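Side-chain contacts in hemerythrin HHE cation binding domain protein (Mycobacterium kansasii, PDB 6TYJ), which binds metal ions, here zinc, through a hemerythrin-like four-helix bundle, and is probably a non-haem diiron protein in its native form: residues G27-E32 and H41-E46; A33-E38 and P98-E103; D52-I57 and D116-D121; E58-Y63 and E148-S153. All coordinates share one frame; numbering follows the deposited sequence. Where two conformers were deposited one is given.

Contact 1: residues G27-E32 and H41-E46. With ZN (zinc ion), chain E.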
# COMPACT_ATOMS: atom_id res chain seq x y z
N GLY A 27 -5.38 -6.82 6.33
CA GLY A 27 -6.73 -6.29 6.42
C GLY A 27 -7.73 -7.31 6.93
O GLY A 27 -8.63 -6.96 7.70
N ARG A 28 -7.59 -8.57 6.51
CA ARG A 28 -8.47 -9.63 7.01
C ARG A 28 -8.21 -9.90 8.50
O ARG A 28 -9.17 -10.03 9.29
CB ARG A 28 -8.27 -10.89 6.15
CG ARG A 28 -9.02 -12.12 6.61
CD ARG A 28 -8.79 -13.30 5.66
NE ARG A 28 -7.38 -13.72 5.58
CZ ARG A 28 -6.54 -13.37 4.60
NH1 ARG A 28 -6.93 -12.59 3.60
NH2 ARG A 28 -5.28 -13.81 4.62
N LYS A 29 -6.94 -9.93 8.92
CA LYS A 29 -6.64 -10.16 10.34
C LYS A 29 -7.18 -9.03 11.20
O LYS A 29 -7.72 -9.27 12.30
CB LYS A 29 -5.14 -10.33 10.56
CG LYS A 29 -4.56 -11.57 9.93
CD LYS A 29 -3.20 -11.88 10.51
CE LYS A 29 -3.31 -12.32 11.95
NZ LYS A 29 -2.08 -13.03 12.40
N ILE A 30 -7.03 -7.79 10.74
CA ILE A 30 -7.60 -6.65 11.46
C ILE A 30 -9.10 -6.83 11.61
O ILE A 30 -9.64 -6.73 12.72
CB ILE A 30 -7.25 -5.34 10.74
CG1 ILE A 30 -5.75 -5.13 10.85
CG2 ILE A 30 -8.04 -4.18 11.36
CD1 ILE A 30 -5.23 -4.10 9.86
N SER A 31 -9.79 -7.12 10.50
CA SER A 31 -11.24 -7.28 10.53
C SER A 31 -11.67 -8.36 11.49
O SER A 31 -12.75 -8.26 12.10
CB SER A 31 -11.78 -7.64 9.14
OG SER A 31 -11.47 -6.65 8.19
N GLU A 32 -10.87 -9.41 11.62
CA GLU A 32 -11.28 -10.55 12.43
C GLU A 32 -11.00 -10.34 13.91
O GLU A 32 -11.61 -11.04 14.73
CB GLU A 32 -10.56 -11.82 11.96
CG GLU A 32 -11.03 -12.39 10.63
CD GLU A 32 -10.07 -13.46 10.09
OE1 GLU A 32 -8.90 -13.49 10.55
OE2 GLU A 32 -10.47 -14.26 9.22
N HIS A 41 -5.02 -3.27 17.36
CA HIS A 41 -4.18 -2.07 17.28
C HIS A 41 -2.80 -2.39 16.71
O HIS A 41 -2.29 -1.62 15.88
CB HIS A 41 -4.04 -1.42 18.65
CG HIS A 41 -5.26 -0.68 19.11
ND1 HIS A 41 -5.70 0.48 18.51
CD2 HIS A 41 -6.13 -0.93 20.12
CE1 HIS A 41 -6.79 0.91 19.13
NE2 HIS A 41 -7.07 0.08 20.11
N ALA A 42 -2.18 -3.48 17.16
CA ALA A 42 -0.86 -3.84 16.61
C ALA A 42 -0.96 -4.16 15.14
O ALA A 42 -0.14 -3.71 14.34
CB ALA A 42 -0.25 -5.01 17.37
N LEU A 43 -1.99 -4.92 14.75
CA LEU A 43 -2.15 -5.27 13.35
C LEU A 43 -2.36 -4.03 12.49
O LEU A 43 -1.85 -3.95 11.37
CB LEU A 43 -3.34 -6.24 13.22
CG LEU A 43 -3.08 -7.69 13.63
CD1 LEU A 43 -4.48 -8.35 13.70
CD2 LEU A 43 -2.17 -8.45 12.65
N PHE A 44 -3.09 -3.04 13.01
CA PHE A 44 -3.29 -1.83 12.24
C PHE A 44 -1.97 -1.08 12.03
O PHE A 44 -1.72 -0.59 10.93
CB PHE A 44 -4.31 -0.92 12.91
CG PHE A 44 -4.64 0.30 12.12
CD1 PHE A 44 -5.26 0.18 10.89
CD2 PHE A 44 -4.33 1.57 12.60
CE1 PHE A 44 -5.55 1.32 10.12
CE2 PHE A 44 -4.64 2.71 11.85
CZ PHE A 44 -5.26 2.58 10.62
N ASP A 45 -1.13 -0.99 13.07
CA ASP A 45 0.20 -0.41 12.87
C ASP A 45 0.98 -1.17 11.81
O ASP A 45 1.73 -0.57 11.01
CB ASP A 45 0.99 -0.43 14.17
CG ASP A 45 0.57 0.64 15.15
OD1 ASP A 45 -0.18 1.57 14.78
OD2 ASP A 45 1.03 0.54 16.30
N GLU A 46 0.89 -2.51 11.83
CA GLU A 46 1.62 -3.30 10.83
C GLU A 46 1.14 -2.98 9.44
O GLU A 46 1.95 -2.84 8.50
CB GLU A 46 1.45 -4.80 11.12
CG GLU A 46 2.10 -5.24 12.42
CD GLU A 46 1.79 -6.69 12.76
OE1 GLU A 46 1.96 -7.57 11.90
OE2 GLU A 46 1.38 -6.93 13.91
ZN ZN E . 0.91 -9.42 14.02
O HOH W 1 -0.06 -11.68 13.66
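An antiparallel helix pair of the hemerythrin-like bundle meets here, through Ile30 and Leu43. The two segments run at 159° to each other with their axes 9.1 Å apart. Ile30 and Leu43 slide past one another in opposite directions. CG1 of Ile30 lies 3.6 Å from CB of Leu43. Ile30 CG1 stands beside the backbone N (chi1 -67°) and chi2 is extended, which brings Ile30 CD1 to 3.8 Å from CA of Phe44. The same methyl comes to the edge of the Phe44 ring, near its plane. Leu43 CD1 packs 3.6 Å from Lys29 O. The Lys29 side chain crosses Leu43 at about a right angle, with the aliphatic part of the lysine near CD2. Toward solvent the contact turns polar. Lys29 NZ gives a hydrogen bond of 2.7 Å to a water. That water and Glu46 OE2 both bind a zinc ion, each at a long 2.5 Å. This path connects the two helices only loosely. Phe44 also packs on Leu87 of helix 70-91 and Trp104 of helix 100-121. Apolar packing inside, with a polar solvent-facing margin, is the pattern of an antiparallel hairpin in an up-and-down four-helix bundle.

Contact 2: residues A33-E38 and P98-E103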
# COMPACT_ATOMS: atom_id res chain seq x y z
N ALA A 33 -10.10 -9.40 14.27
CA ALA A 33 -9.75 -9.15 15.65
C ALA A 33 -10.81 -8.27 16.31
O ALA A 33 -11.50 -7.49 15.65
CB ALA A 33 -8.38 -8.48 15.72
N PRO A 34 -11.01 -8.42 17.62
CA PRO A 34 -12.06 -7.65 18.29
C PRO A 34 -11.75 -6.16 18.23
O PRO A 34 -10.59 -5.75 18.28
CB PRO A 34 -12.02 -8.18 19.73
CG PRO A 34 -11.44 -9.57 19.61
CD PRO A 34 -10.39 -9.43 18.49
N VAL A 35 -12.81 -5.34 18.12
CA VAL A 35 -12.63 -3.90 18.00
C VAL A 35 -12.00 -3.35 19.28
O VAL A 35 -12.43 -3.67 20.39
CB VAL A 35 -13.96 -3.20 17.68
CG1 VAL A 35 -13.81 -1.70 17.77
CG2 VAL A 35 -14.37 -3.52 16.26
N ASN A 36 -10.93 -2.56 19.11
CA ASN A 36 -10.20 -1.90 20.20
C ASN A 36 -9.33 -2.86 20.99
O ASN A 36 -8.80 -2.48 22.05
CB ASN A 36 -11.14 -1.12 21.13
CG ASN A 36 -10.44 0.05 21.83
OD1 ASN A 36 -9.44 0.59 21.34
ND2 ASN A 36 -10.96 0.45 22.98
N SER A 37 -9.13 -4.09 20.51
CA SER A 37 -8.26 -5.05 21.17
C SER A 37 -6.80 -4.69 20.92
O SER A 37 -6.47 -4.03 19.95
CB SER A 37 -8.53 -6.48 20.66
OG SER A 37 -8.31 -6.62 19.26
N GLU A 38 -5.94 -5.12 21.86
CA GLU A 38 -4.49 -5.00 21.68
C GLU A 38 -4.04 -5.56 20.34
O GLU A 38 -3.19 -4.97 19.64
CB GLU A 38 -3.78 -5.75 22.81
CG GLU A 38 -4.08 -5.25 24.20
CD GLU A 38 -3.74 -6.26 25.30
OE1 GLU A 38 -3.49 -7.46 25.02
OE2 GLU A 38 -3.73 -5.84 26.47
N PRO A 98 -18.39 4.35 18.63
CA PRO A 98 -19.41 3.49 18.00
C PRO A 98 -19.31 3.35 16.49
O PRO A 98 -19.43 2.23 15.98
CB PRO A 98 -20.72 4.15 18.44
CG PRO A 98 -20.41 4.74 19.80
CD PRO A 98 -18.97 5.27 19.62
N GLY A 99 -19.09 4.43 15.75
CA GLY A 99 -19.00 4.28 14.31
C GLY A 99 -17.69 3.77 13.73
O GLY A 99 -17.45 3.91 12.52
N TYR A 100 -16.84 3.16 14.56
CA TYR A 100 -15.51 2.78 14.07
C TYR A 100 -15.59 1.70 12.99
O TYR A 100 -14.94 1.81 11.95
CB TYR A 100 -14.59 2.31 15.21
CG TYR A 100 -13.42 1.49 14.64
CD1 TYR A 100 -12.33 2.10 14.01
CD2 TYR A 100 -13.44 0.10 14.70
CE1 TYR A 100 -11.32 1.32 13.48
CE2 TYR A 100 -12.44 -0.67 14.18
CZ TYR A 100 -11.38 -0.07 13.57
OH TYR A 100 -10.40 -0.91 13.05
N GLU A 101 -16.36 0.64 13.23
CA GLU A 101 -16.32 -0.48 12.30
C GLU A 101 -16.85 -0.08 10.92
O GLU A 101 -16.33 -0.56 9.90
CB GLU A 101 -17.12 -1.65 12.87
CG GLU A 101 -16.74 -2.98 12.25
CD GLU A 101 -17.14 -4.17 13.12
OE1 GLU A 101 -16.49 -5.23 13.00
OE2 GLU A 101 -18.09 -4.04 13.91
N ASP A 102 -17.84 0.81 10.86
CA ASP A 102 -18.25 1.36 9.57
C ASP A 102 -17.10 2.08 8.87
O ASP A 102 -16.91 1.92 7.67
CB ASP A 102 -19.42 2.32 9.75
CG ASP A 102 -20.74 1.62 9.79
OD1 ASP A 102 -20.77 0.39 9.58
OD2 ASP A 102 -21.74 2.32 10.02
N GLU A 103 -16.32 2.87 9.62
CA GLU A 103 -15.19 3.56 9.01
C GLU A 103 -14.12 2.58 8.56
O GLU A 103 -13.53 2.75 7.48
CB GLU A 103 -14.60 4.58 9.98
CG GLU A 103 -15.55 5.72 10.36
CD GLU A 103 -16.00 6.58 9.18
OE1 GLU A 103 -15.35 6.55 8.11
OE2 GLU A 103 -17.03 7.27 9.31
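Tyr100 meets Val35 of the loop 33-37 and carries most of the contact. It opens helix 100-121, just after Gly99 at the N-cap position. Its CG is anti to the backbone N (chi1 161°), and the ring extends past the valine, the two side chains running in opposite directions. One side of the ring, CD2 and CE2, takes both valine methyls. Val35 CG1 is 3.6 Å from Tyr100 CD2 and approaches the ring obliquely. Val35 CG2 lies 4.0 Å from Tyr100 CE2. The phenol end is held by Arg40, whose NE is hydrogen-bonded to Tyr100 OH. Glu101 follows at the exposed margin, where its CD is 4.2 Å from Val35 CG2. Bonds within the loop help shape it. Pro34 to Ser37 form a type II beta turn, and Pro34 O accepts from Ser37 N at 3.1 Å and from Ser37 OG at 2.6 Å. Asn36 N is also bonded to Gln95 OE1. Ser37 OG caps helix 38-65 at Arg40 N. The contact lies at one end of the bundle. It sets the connection between helices 12-32 and 38-65 against the first turn of helix 100-121, while Tyr100 also touches Leu90 of helix 70-91.

Contact 3: residues D52-I57 and D116-D121. With ZN (zinc ion), chain B.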
# COMPACT_ATOMS: atom_id res chain seq x y z
N ASP A 52 2.66 2.26 3.81
CA ASP A 52 3.70 3.28 3.57
C ASP A 52 4.70 2.81 2.53
O ASP A 52 4.95 3.49 1.53
CB ASP A 52 4.40 3.59 4.90
CG ASP A 52 5.51 4.62 4.78
OD1 ASP A 52 5.47 5.44 3.86
OD2 ASP A 52 6.42 4.60 5.62
N ILE A 53 5.27 1.62 2.74
CA ILE A 53 6.34 1.22 1.83
C ILE A 53 5.79 0.80 0.47
O ILE A 53 6.49 0.93 -0.55
CB ILE A 53 7.22 0.14 2.46
CG1 ILE A 53 6.51 -1.19 2.56
CG2 ILE A 53 7.66 0.56 3.86
CD1 ILE A 53 7.31 -2.17 3.47
N HIS A 54 4.55 0.32 0.44
CA HIS A 54 3.94 -0.10 -0.81
C HIS A 54 3.74 1.07 -1.76
O HIS A 54 4.14 1.01 -2.94
CB HIS A 54 2.60 -0.76 -0.52
CG HIS A 54 1.97 -1.36 -1.73
ND1 HIS A 54 2.35 -2.59 -2.22
CD2 HIS A 54 0.99 -0.91 -2.54
CE1 HIS A 54 1.62 -2.88 -3.28
NE2 HIS A 54 0.80 -1.87 -3.50
N PHE A 55 3.13 2.16 -1.25
CA PHE A 55 2.92 3.32 -2.10
C PHE A 55 4.24 3.93 -2.53
O PHE A 55 4.35 4.44 -3.64
CB PHE A 55 2.04 4.37 -1.41
CG PHE A 55 0.57 4.02 -1.43
CD1 PHE A 55 0.14 2.80 -1.91
CD2 PHE A 55 -0.37 4.95 -1.01
CE1 PHE A 55 -1.22 2.47 -1.95
CE2 PHE A 55 -1.71 4.64 -1.04
CZ PHE A 55 -2.14 3.39 -1.51
N ARG A 56 5.26 3.87 -1.66
CA ARG A 56 6.56 4.44 -2.03
C ARG A 56 7.23 3.64 -3.14
O ARG A 56 7.80 4.23 -4.08
CB ARG A 56 7.47 4.52 -0.82
CG ARG A 56 7.12 5.63 0.14
CD ARG A 56 8.18 5.76 1.22
NE ARG A 56 7.69 6.58 2.31
CZ ARG A 56 7.93 7.88 2.43
NH1 ARG A 56 8.68 8.50 1.53
NH2 ARG A 56 7.45 8.55 3.47
N ILE A 57 7.23 2.30 -3.04
CA ILE A 57 7.86 1.58 -4.14
C ILE A 57 7.07 1.76 -5.42
O ILE A 57 7.69 1.83 -6.50
CB ILE A 57 8.12 0.09 -3.83
CG1 ILE A 57 6.84 -0.74 -3.74
CG2 ILE A 57 8.99 -0.07 -2.58
CD1 ILE A 57 7.15 -2.22 -3.64
N ASP A 116 -7.18 -4.10 -6.77
CA ASP A 116 -7.98 -4.62 -7.88
C ASP A 116 -7.83 -3.75 -9.12
O ASP A 116 -7.68 -4.26 -10.24
CB ASP A 116 -9.47 -4.71 -7.48
CG ASP A 116 -9.74 -5.76 -6.41
OD1 ASP A 116 -10.81 -5.68 -5.76
OD2 ASP A 116 -8.89 -6.66 -6.19
N GLU A 117 -7.90 -2.42 -8.96
CA GLU A 117 -7.79 -1.54 -10.13
C GLU A 117 -6.39 -1.62 -10.73
O GLU A 117 -6.23 -1.64 -11.95
CB GLU A 117 -8.13 -0.09 -9.76
CG GLU A 117 -8.19 0.89 -10.97
CD GLU A 117 -6.86 1.60 -11.29
OE1 GLU A 117 -6.07 1.90 -10.36
OE2 GLU A 117 -6.61 1.87 -12.49
N GLU A 118 -5.37 -1.69 -9.87
CA GLU A 118 -4.01 -1.81 -10.37
C GLU A 118 -3.79 -3.13 -11.09
O GLU A 118 -3.15 -3.18 -12.14
CB GLU A 118 -3.05 -1.67 -9.19
CG GLU A 118 -1.59 -1.53 -9.62
CD GLU A 118 -0.67 -1.47 -8.43
OE1 GLU A 118 0.56 -1.27 -8.66
OE2 GLU A 118 -1.19 -1.62 -7.29
N GLU A 119 -4.31 -4.23 -10.53
CA GLU A 119 -4.09 -5.52 -11.18
C GLU A 119 -4.93 -5.68 -12.44
O GLU A 119 -4.62 -6.56 -13.26
CB GLU A 119 -4.35 -6.65 -10.17
CG GLU A 119 -3.29 -6.67 -9.09
CD GLU A 119 -3.51 -7.73 -8.03
OE1 GLU A 119 -4.50 -8.49 -8.17
OE2 GLU A 119 -2.70 -7.81 -7.09
N ARG A 120 -5.93 -4.83 -12.65
CA ARG A 120 -6.66 -4.80 -13.92
C ARG A 120 -5.90 -4.02 -15.00
O ARG A 120 -5.82 -4.46 -16.15
CB ARG A 120 -8.04 -4.17 -13.70
CG ARG A 120 -8.80 -3.95 -15.01
CD ARG A 120 -10.21 -3.36 -14.82
NE ARG A 120 -10.22 -1.90 -14.72
CZ ARG A 120 -10.64 -1.22 -13.65
NH1 ARG A 120 -11.09 -1.88 -12.59
NH2 ARG A 120 -10.62 0.10 -13.65
N ASP A 121 -5.39 -2.84 -14.64
CA ASP A 121 -4.94 -1.82 -15.58
C ASP A 121 -3.43 -1.74 -15.71
O ASP A 121 -2.94 -1.32 -16.77
CB ASP A 121 -5.42 -0.44 -15.13
CG ASP A 121 -6.92 -0.25 -15.29
OD1 ASP A 121 -7.57 -1.10 -15.93
OD2 ASP A 121 -7.43 0.77 -14.77
ZN ZN B . -0.38 -1.63 -5.23
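Two helical segments, one on helix 38-65 and one on helix 100-121, face each other across the metal centre without backbone contact. His54 and Glu118 span the gap. Both side chains leave their helices with CG anti to the backbone N (chi1 -173° and -170°). The glutamate chain is extended beyond CG, so its carboxylate is carried far from its own helix to the metal. A zinc ion lies between the two groups. His54 NE2 binds it at 2.1 Å and Glu118 OE2 at 2.2 Å. The other carboxylate oxygen, Glu118 OE1, is 3.6 Å from the ion, so Glu118 binds this zinc through one oxygen. The two ligand atoms, His54 NE2 and Glu118 OE2, are 4.3 Å apart, and OE2 lies at the edge of the imidazole, near its plane. They do not bond to each other; the metal joins them. His20, Glu58 and His114 complete the five-residue site. Behind the first shell, ND1 of His54 is hydrogen-bonded to ND1 of His19, which helps fix the rotation of the ring. Phe55 CD1 lies at the edge of the His54 ring, in its plane. On the other side of helix 38-65, Arg56 NE forms a salt bridge of 2.9 Å to Asp52 OD1. It meets that oxygen on the syn side, 27° out of the carboxylate plane. The carboxylate of Glu118, buried beside the zinc ion, probably offsets part of the metal's charge. The metal is thus the link between helices 38-65 and 100-121, and its mixed histidine and glutamate ligands are consistent with the iron also seen here.

Contact 4: residues E58-Y63 and E148-S153. With ZN (zinc ion), chain B; ZN (zinc ion), chain D.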
# COMPACT_ATOMS: atom_id res chain seq x y z
N GLU A 58 5.74 1.90 -5.35
CA GLU A 58 4.97 2.18 -6.56
C GLU A 58 5.35 3.55 -7.11
O GLU A 58 5.67 3.68 -8.31
CB GLU A 58 3.45 2.01 -6.26
CG GLU A 58 3.03 0.56 -6.21
CD GLU A 58 1.60 0.38 -5.85
OE1 GLU A 58 0.99 1.32 -5.36
OE2 GLU A 58 1.12 -0.74 -6.07
N ASP A 59 5.38 4.59 -6.25
CA ASP A 59 5.62 5.94 -6.74
C ASP A 59 7.07 6.15 -7.16
O ASP A 59 7.33 6.93 -8.07
CB ASP A 59 5.27 6.97 -5.68
CG ASP A 59 3.78 7.14 -5.49
OD1 ASP A 59 3.01 6.82 -6.44
OD2 ASP A 59 3.39 7.62 -4.42
N ASP A 60 8.02 5.46 -6.51
CA ASP A 60 9.44 5.75 -6.71
C ASP A 60 10.10 4.87 -7.75
O ASP A 60 11.11 5.28 -8.35
CB ASP A 60 10.19 5.58 -5.39
CG ASP A 60 9.72 6.54 -4.30
OD1 ASP A 60 8.96 7.49 -4.59
OD2 ASP A 60 10.15 6.36 -3.14
N LEU A 61 9.57 3.67 -7.98
CA LEU A 61 10.20 2.72 -8.89
C LEU A 61 9.23 2.21 -9.95
O LEU A 61 9.54 2.27 -11.15
CB LEU A 61 10.79 1.54 -8.11
CG LEU A 61 12.06 1.91 -7.33
CD1 LEU A 61 12.51 0.86 -6.35
CD2 LEU A 61 13.16 2.20 -8.32
N TYR A 62 8.06 1.70 -9.55
CA TYR A 62 7.25 0.98 -10.53
C TYR A 62 6.54 1.93 -11.50
O TYR A 62 6.62 1.76 -12.72
CB TYR A 62 6.23 0.10 -9.80
CG TYR A 62 5.43 -0.77 -10.75
CD1 TYR A 62 6.06 -1.79 -11.46
CD2 TYR A 62 4.07 -0.57 -10.96
CE1 TYR A 62 5.33 -2.60 -12.33
CE2 TYR A 62 3.33 -1.37 -11.85
CZ TYR A 62 3.98 -2.38 -12.52
OH TYR A 62 3.29 -3.20 -13.39
N TYR A 63 5.79 2.89 -10.96
CA TYR A 63 5.07 3.79 -11.85
C TYR A 63 6.01 4.60 -12.75
O TYR A 63 5.64 4.83 -13.91
CB TYR A 63 4.13 4.69 -11.03
CG TYR A 63 2.94 4.00 -10.43
CD1 TYR A 63 2.48 2.82 -10.97
CD2 TYR A 63 2.27 4.53 -9.32
CE1 TYR A 63 1.36 2.16 -10.43
CE2 TYR A 63 1.16 3.88 -8.79
CZ TYR A 63 0.73 2.69 -9.35
OH TYR A 63 -0.38 2.00 -8.86
N GLU A 148 12.76 -3.39 1.67
CA GLU A 148 13.45 -3.60 2.94
C GLU A 148 13.97 -2.28 3.50
O GLU A 148 13.82 -1.99 4.70
CB GLU A 148 14.60 -4.59 2.74
CG GLU A 148 15.53 -4.68 3.94
CD GLU A 148 15.23 -5.87 4.84
OE1 GLU A 148 14.61 -6.84 4.37
OE2 GLU A 148 15.62 -5.82 6.03
N GLN A 149 14.61 -1.46 2.66
CA GLN A 149 15.08 -0.16 3.12
C GLN A 149 13.93 0.70 3.62
O GLN A 149 14.02 1.32 4.69
CB GLN A 149 15.83 0.53 1.98
CG GLN A 149 16.19 1.97 2.27
CD GLN A 149 16.47 2.69 0.97
OE1 GLN A 149 17.21 2.18 0.11
NE2 GLN A 149 15.86 3.84 0.79
N TYR A 150 12.83 0.75 2.86
CA TYR A 150 11.71 1.58 3.28
C TYR A 150 11.04 1.03 4.54
O TYR A 150 10.55 1.79 5.37
CB TYR A 150 10.67 1.68 2.16
CG TYR A 150 11.06 2.52 0.97
CD1 TYR A 150 12.12 3.39 1.02
CD2 TYR A 150 10.28 2.48 -0.19
CE1 TYR A 150 12.46 4.17 -0.08
CE2 TYR A 150 10.59 3.25 -1.28
CZ TYR A 150 11.68 4.08 -1.22
OH TYR A 150 12.03 4.85 -2.33
N ARG A 151 11.01 -0.29 4.70
CA ARG A 151 10.45 -0.81 5.94
C ARG A 151 11.30 -0.41 7.13
O ARG A 151 10.77 -0.07 8.19
CB ARG A 151 10.28 -2.33 5.87
CG ARG A 151 9.45 -2.84 7.05
CD ARG A 151 9.19 -4.34 7.00
NE ARG A 151 8.29 -4.78 5.93
CZ ARG A 151 8.68 -5.40 4.82
NH1 ARG A 151 9.98 -5.65 4.59
NH2 ARG A 151 7.77 -5.76 3.93
N GLY A 152 12.63 -0.41 6.97
CA GLY A 152 13.50 0.06 8.04
C GLY A 152 13.21 1.50 8.43
O GLY A 152 13.12 1.82 9.62
N SER A 153 13.09 2.39 7.44
CA SER A 153 12.83 3.78 7.78
C SER A 153 11.41 3.98 8.30
O SER A 153 11.20 4.82 9.20
CB SER A 153 13.13 4.70 6.59
OG SER A 153 12.40 4.34 5.43
ZN ZN B . -0.38 -1.63 -5.23
ZN ZN D . 1.44 7.81 -4.46
O HOH W 2 0.83 9.25 -5.56
O HOH W 3 1.10 8.33 -2.56
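The ring of Tyr150 and the carboxylate of Asp60 meet with their planes 84° apart, almost perpendicular. Asp60 OD2 approaches the phenol end of the ring obliquely, 3.4 Å from Tyr150 CZ. Tyr150 OH gives Asp60 OD2 a weak hydrogen bond of 2.5 Å; the distance is unusually short, so little should rest on it. The hydroxyl has a second partner, Arg146 NH1, one turn earlier on the same helix. Each side chain has CG beside its backbone N (chi1 -62° for Asp60, -72° for Tyr150), and both project into the gap between the helices. In the 58-63 segment the Tyr63 ring carries Glu58 CB on one face, 3.9 Å above the plane and offset toward the rim. The ring also meets His77 edge-to-face. The helix widens to a pi-type turn at 58-62, where Tyr63 N bonds to Glu58 O. Two residues of this turn bind metal. Glu58 OE2 holds the central zinc ion at 1.9 Å, while its OE1 binds another zinc. Asp59 OD2 binds a further zinc ion at 2.0 Å, with Asp59 OD1 longer at 2.7 Å; two waters and ND1 of His80 join them. Asp60 turns instead to Tyr150. Helix 133-161 lies along the outer side of helix 38-65, where Tyr150 also packs on Ile53, Arg56 and Ile57. Glu58 and Tyr62 pack on helix 12-32, Asp59 and Tyr63 on helix 70-91.

Overall arrangement
Contacts 1, 3 and 4 all use helix 38-65, at successive positions along it. Contact 2 touches contact 1 through a probable hydrogen bond between His41 NE2 and Asn36 OD1, and shares helix 100-121 with contact 3. Contacts 1 and 3 are buried, but the first is largely apolar and the second is made by metal ligands. Contact 2 is partly buried and apolar, at the end of the bundle. Contact 4 is a surface contact, joined by one weak hydrogen bond. Contacts 3 and 4 are 11 Å apart between centres and share the central zinc ion. Contacts 2 and 4 are farthest apart, about 30 Å between centres.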